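Local coordinates for Sn-glycerol-3-phosphate ABC transporter substrate-binding protein UspB (Mycobacterium tuberculosis, PDB 4MFI) that serves as the substrate-binding protein of an ABC transporter and is specific for glycerophosphocholine, which it probably delivers for import, at residues W177-Q188 against F240-Y250. Residues are numbered along the deposited sequence; the frame is centred on the assembly and turned at random.
Sequences WSEFDEWGPELQ and FYRNSIHGKGY
The ring of Y250 lies between two stretches of main chain: CA of G184 lies over one face, 3.7 Å from the ring centroid in a CH-pi contact, while the carbonyl oxygen of S244 sits above the centre of the opposite face. The chi1 of Y250, 60°, sets its CG between the backbone N and the carbonyl carbon, turning the ring back along helix 177-191. The ring thus runs down to D181, whose OD1 accepts, on the anti side of the carboxylate and 18° out of its plane, a 2.6 Å hydrogen bond from Y250 OH. K248 takes the other oxygen from above that plane, NZ standing 2.9 Å from D181 OD2 in a salt bridge. The same NZ also donates to the main-chain O of D181 at 3.0 Å, so one lysine grips both side chain and backbone. CE of K248 meanwhile rests on CG of P185, where the helix kinks. In this periplasmic-binding-protein fold helices 177-191 and 232-245 run side by side in one alpha/beta domain, the turn after the second carries K248 and Y250, and Y250 leads directly into strand 251-254, which pairs in parallel with strand 198-201. Toward the N-terminal end of helix 177-191, F240 brings CE1 to 3.5 Å from D181 CB, which lies near the plane of the phenyl ring at its edge, and CZ to 3.7 Å from W177 CB. A water bridges D181 OD1 to the carbonyl oxygen of F240, giving that carboxylate oxygen a second donor.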
loop_
_atom_site.group_PDB
_atom_site.type_symbol
_atom_site.label_atom_id
_atom_site.label_comp_id
_atom_site.label_asym_id
_atom_site.label_seq_id
_atom_site.Cartn_x
_atom_site.Cartn_y
_atom_site.Cartn_z
ATOM N N TRP A 177 -0.645 -13.975 15.098
ATOM C CA TRP A 177 0.711 -13.571 15.415
ATOM C C TRP A 177 1.249 -14.287 16.655
ATOM O O TRP A 177 2.446 -14.593 16.728
ATOM C CB TRP A 177 0.805 -12.046 15.531
ATOM C CG TRP A 177 0.838 -11.410 14.173
ATOM C CD1 TRP A 177 -0.172 -10.728 13.551
ATOM C CD2 TRP A 177 1.929 -11.445 13.250
ATOM N NE1 TRP A 177 0.238 -10.323 12.294
ATOM C CE2 TRP A 177 1.522 -10.754 12.088
ATOM C CE3 TRP A 177 3.217 -11.989 13.295
ATOM C CZ2 TRP A 177 2.361 -10.587 10.983
ATOM C CZ3 TRP A 177 4.047 -11.826 12.197
ATOM C CH2 TRP A 177 3.616 -11.130 11.056
ATOM N N SER A 178 0.372 -14.598 17.609
ATOM C CA SER A 178 0.806 -15.328 18.792
ATOM C C SER A 178 1.211 -16.766 18.475
ATOM O O SER A 178 2.171 -17.278 19.053
ATOM C CB SER A 178 -0.247 -15.252 19.896
ATOM O OG SER A 178 -0.318 -13.926 20.384
ATOM N N GLU A 179 0.517 -17.413 17.538
ATOM C CA GLU A 179 0.981 -18.721 17.077
ATOM C C GLU A 179 2.355 -18.599 16.428
ATOM O O GLU A 179 3.245 -19.416 16.680
ATOM C CB GLU A 179 0.003 -19.359 16.087
ATOM C CG GLU A 179 0.415 -20.787 15.695
ATOM C CD GLU A 179 -0.392 -21.374 14.550
ATOM O OE1 GLU A 179 -0.717 -20.641 13.590
ATOM O OE2 GLU A 179 -0.699 -22.588 14.607
ATOM N N PHE A 180 2.540 -17.577 15.593
ATOM C CA PHE A 180 3.829 -17.398 14.956
ATOM C C PHE A 180 4.929 -17.199 15.990
ATOM O O PHE A 180 6.030 -17.732 15.853
ATOM C CB PHE A 180 3.848 -16.236 13.969
ATOM C CG PHE A 180 5.162 -16.126 13.267
ATOM C CD1 PHE A 180 5.573 -17.152 12.429
ATOM C CD2 PHE A 180 6.023 -15.060 13.498
ATOM C CE1 PHE A 180 6.813 -17.123 11.806
ATOM C CE2 PHE A 180 7.268 -15.012 12.863
ATOM C CZ PHE A 180 7.660 -16.053 12.020
ATOM N N ASP A 181 4.626 -16.428 17.024
ATOM C CA ASP A 181 5.597 -16.170 18.078
ATOM C C ASP A 181 5.994 -17.463 18.800
ATOM O O ASP A 181 7.144 -17.623 19.234
ATOM C CB ASP A 181 5.030 -15.135 19.046
ATOM C CG ASP A 181 5.985 -14.802 20.159
ATOM O OD1 ASP A 181 6.967 -14.079 19.890
ATOM O OD2 ASP A 181 5.754 -15.266 21.299
ATOM N N GLU A 182 5.060 -18.400 18.898
ATOM C CA GLU A 182 5.365 -19.716 19.440
ATOM C C GLU A 182 6.280 -20.504 18.493
ATOM O O GLU A 182 7.217 -21.170 18.946
ATOM C CB GLU A 182 4.062 -20.474 19.717
ATOM C CG GLU A 182 4.221 -21.744 20.514
ATOM C CD GLU A 182 4.721 -21.496 21.915
ATOM O OE1 GLU A 182 5.494 -22.339 22.417
ATOM O OE2 GLU A 182 4.341 -20.466 22.516
ATOM N N TRP A 183 6.027 -20.402 17.185
ATOM C CA TRP A 183 6.853 -21.067 16.173
ATOM C C TRP A 183 8.277 -20.508 16.080
ATOM O O TRP A 183 9.210 -21.221 15.700
ATOM C CB TRP A 183 6.229 -20.904 14.789
ATOM C CG TRP A 183 4.941 -21.637 14.551
ATOM C CD1 TRP A 183 4.292 -22.496 15.399
ATOM C CD2 TRP A 183 4.167 -21.592 13.351
ATOM N NE1 TRP A 183 3.149 -22.975 14.796
ATOM C CE2 TRP A 183 3.053 -22.438 13.536
ATOM C CE3 TRP A 183 4.305 -20.912 12.134
ATOM C CZ2 TRP A 183 2.085 -22.628 12.544
ATOM C CZ3 TRP A 183 3.352 -21.109 11.148
ATOM C CH2 TRP A 183 2.246 -21.955 11.363
ATOM N N GLY A 184 8.429 -19.227 16.404
ATOM C CA GLY A 184 9.665 -18.502 16.146
ATOM C C GLY A 184 10.941 -19.173 16.621
ATOM O O GLY A 184 11.869 -19.353 15.833
ATOM N N PRO A 185 11.007 -19.540 17.915
ATOM C CA PRO A 185 12.241 -20.145 18.428
ATOM C C PRO A 185 12.607 -21.459 17.742
ATOM O O PRO A 185 13.795 -21.720 17.546
ATOM C CB PRO A 185 11.921 -20.371 19.909
ATOM C CG PRO A 185 10.987 -19.222 20.228
ATOM C CD PRO A 185 10.102 -19.137 19.008
ATOM N N GLU A 186 11.621 -22.267 17.364
ATOM C CA GLU A 186 11.940 -23.489 16.631
ATOM C C GLU A 186 12.463 -23.179 15.238
ATOM O O GLU A 186 13.416 -23.805 14.770
ATOM C CB GLU A 186 10.742 -24.436 16.559
ATOM C CG GLU A 186 11.015 -25.732 15.793
ATOM C CD GLU A 186 11.954 -26.707 16.501
ATOM O OE1 GLU A 186 12.540 -26.373 17.557
ATOM O OE2 GLU A 186 12.098 -27.833 15.982
ATOM N N LEU A 187 11.851 -22.209 14.568
ATOM C CA LEU A 187 12.372 -21.774 13.275
ATOM C C LEU A 187 13.793 -21.233 13.412
ATOM O O LEU A 187 14.637 -21.472 12.549
ATOM C CB LEU A 187 11.450 -20.733 12.644
ATOM C CG LEU A 187 10.166 -21.296 12.027
ATOM C CD1 LEU A 187 9.165 -20.173 11.814
ATOM C CD2 LEU A 187 10.483 -22.014 10.711
ATOM N N GLN A 188 14.077 -20.527 14.502
ATOM C CA GLN A 188 15.437 -20.037 14.725
ATOM C C GLN A 188 16.443 -21.186 14.869
ATOM O O GLN A 188 17.558 -21.116 14.344
ATOM C CB GLN A 188 15.494 -19.124 15.953
ATOM C CG GLN A 188 16.862 -18.503 16.195
ATOM C CD GLN A 188 17.316 -17.615 15.052
ATOM O OE1 GLN A 188 16.595 -16.705 14.635
ATOM N NE2 GLN A 188 18.512 -17.878 14.533
ATOM N N PHE A 240 5.320 -7.085 21.555
ATOM C CA PHE A 240 5.385 -8.316 20.765
ATOM C C PHE A 240 6.529 -8.218 19.751
ATOM O O PHE A 240 7.359 -9.123 19.621
ATOM C CB PHE A 240 4.055 -8.546 20.042
ATOM C CG PHE A 240 4.116 -9.591 18.976
ATOM C CD1 PHE A 240 3.952 -10.931 19.301
ATOM C CD2 PHE A 240 4.315 -9.244 17.647
ATOM C CE1 PHE A 240 3.994 -11.910 18.326
ATOM C CE2 PHE A 240 4.374 -10.237 16.658
ATOM C CZ PHE A 240 4.210 -11.562 17.007
ATOM N N TYR A 241 6.563 -7.093 19.046
ATOM C CA TYR A 241 7.600 -6.809 18.069
ATOM C C TYR A 241 8.982 -6.731 18.731
ATOM O O TYR A 241 9.929 -7.372 18.284
ATOM C CB TYR A 241 7.230 -5.507 17.348
ATOM C CG TYR A 241 8.332 -4.820 16.582
ATOM C CD1 TYR A 241 8.990 -3.725 17.125
ATOM C CD2 TYR A 241 8.690 -5.232 15.296
ATOM C CE1 TYR A 241 9.976 -3.066 16.424
ATOM C CE2 TYR A 241 9.678 -4.573 14.586
ATOM C CZ TYR A 241 10.319 -3.492 15.160
ATOM O OH TYR A 241 11.306 -2.826 14.473
ATOM N N ARG A 242 9.101 -5.959 19.807
ATOM C CA ARG A 242 10.385 -5.826 20.483
ATOM C C ARG A 242 10.885 -7.171 20.995
ATOM O O ARG A 242 12.071 -7.482 20.867
ATOM C CB ARG A 242 10.293 -4.830 21.641
ATOM C CG ARG A 242 11.633 -4.523 22.287
ATOM C CD ARG A 242 11.486 -3.474 23.390
ATOM N NE ARG A 242 12.785 -3.180 23.982
ATOM C CZ ARG A 242 13.379 -3.965 24.874
ATOM N NH1 ARG A 242 12.767 -5.072 25.283
ATOM N NH2 ARG A 242 14.575 -3.648 25.355
ATOM N N ASN A 243 9.989 -7.963 21.582
ATOM C CA ASN A 243 10.384 -9.245 22.140
ATOM C C ASN A 243 10.771 -10.242 21.058
ATOM O O ASN A 243 11.628 -11.091 21.273
ATOM C CB ASN A 243 9.277 -9.825 23.019
ATOM C CG ASN A 243 9.091 -9.051 24.299
ATOM O OD1 ASN A 243 9.978 -8.305 24.726
ATOM N ND2 ASN A 243 7.942 -9.235 24.933
ATOM N N SER A 244 10.145 -10.149 19.890
ATOM C CA SER A 244 10.512 -11.058 18.807
ATOM C C SER A 244 11.985 -10.885 18.441
ATOM O O SER A 244 12.668 -11.856 18.099
ATOM C CB SER A 244 9.605 -10.872 17.579
ATOM O OG SER A 244 9.889 -9.669 16.882
ATOM N N ILE A 245 12.474 -9.654 18.543
ATOM C CA ILE A 245 13.833 -9.323 18.133
ATOM C C ILE A 245 14.823 -9.487 19.274
ATOM O O ILE A 245 15.941 -9.947 19.071
ATOM C CB ILE A 245 13.893 -7.871 17.596
ATOM C CG1 ILE A 245 13.037 -7.743 16.327
ATOM C CG2 ILE A 245 15.325 -7.442 17.326
ATOM C CD1 ILE A 245 12.692 -6.280 15.969
ATOM N N HIS A 246 14.405 -9.126 20.478
ATOM C CA HIS A 246 15.321 -9.097 21.601
ATOM C C HIS A 246 15.111 -10.283 22.535
ATOM O O HIS A 246 15.920 -11.212 22.531
ATOM C CB HIS A 246 15.276 -7.726 22.280
ATOM C CG HIS A 246 15.665 -6.616 21.353
ATOM N ND1 HIS A 246 16.974 -6.374 20.999
ATOM C CD2 HIS A 246 14.917 -5.732 20.653
ATOM C CE1 HIS A 246 17.018 -5.371 20.140
ATOM N NE2 HIS A 246 15.782 -4.966 19.910
ATOM N N GLY A 247 14.010 -10.290 23.277
ATOM C CA GLY A 247 13.778 -11.297 24.302
ATOM C C GLY A 247 13.847 -12.741 23.837
ATOM O O GLY A 247 14.618 -13.540 24.370
ATOM N N LYS A 248 13.034 -13.083 22.847
ATOM C CA LYS A 248 13.082 -14.416 22.258
ATOM C C LYS A 248 14.156 -14.468 21.172
ATOM O O LYS A 248 14.925 -15.432 21.071
ATOM C CB LYS A 248 11.711 -14.779 21.703
ATOM C CG LYS A 248 10.595 -14.578 22.729
ATOM C CD LYS A 248 9.250 -15.085 22.238
ATOM C CE LYS A 248 9.244 -16.604 22.088
ATOM N NZ LYS A 248 7.851 -17.162 22.072
ATOM N N GLY A 249 14.210 -13.419 20.363
ATOM C CA GLY A 249 15.339 -13.200 19.480
ATOM C C GLY A 249 15.294 -13.870 18.123
ATOM O O GLY A 249 16.272 -13.808 17.379
ATOM N N TYR A 250 14.169 -14.482 17.780
ATOM C CA TYR A 250 14.063 -15.214 16.515
ATOM C C TYR A 250 13.888 -14.273 15.322
ATOM O O TYR A 250 13.930 -14.709 14.173
ATOM C CB TYR A 250 12.909 -16.228 16.565
ATOM C CG TYR A 250 11.563 -15.589 16.809
ATOM C CD1 TYR A 250 10.856 -14.989 15.767
ATOM C CD2 TYR A 250 10.989 -15.588 18.076
ATOM C CE1 TYR A 250 9.624 -14.384 15.984
ATOM C CE2 TYR A 250 9.751 -14.995 18.303
ATOM C CZ TYR A 250 9.072 -14.398 17.246
ATOM O OH TYR A 250 7.847 -13.799 17.440
HETATM O O HOH W 1 7.035 -11.613 20.979
HETATM O O HOH W 2 8.048 -20.222 21.649
HETATM O O HOH W 3 17.411 -14.096 14.798
#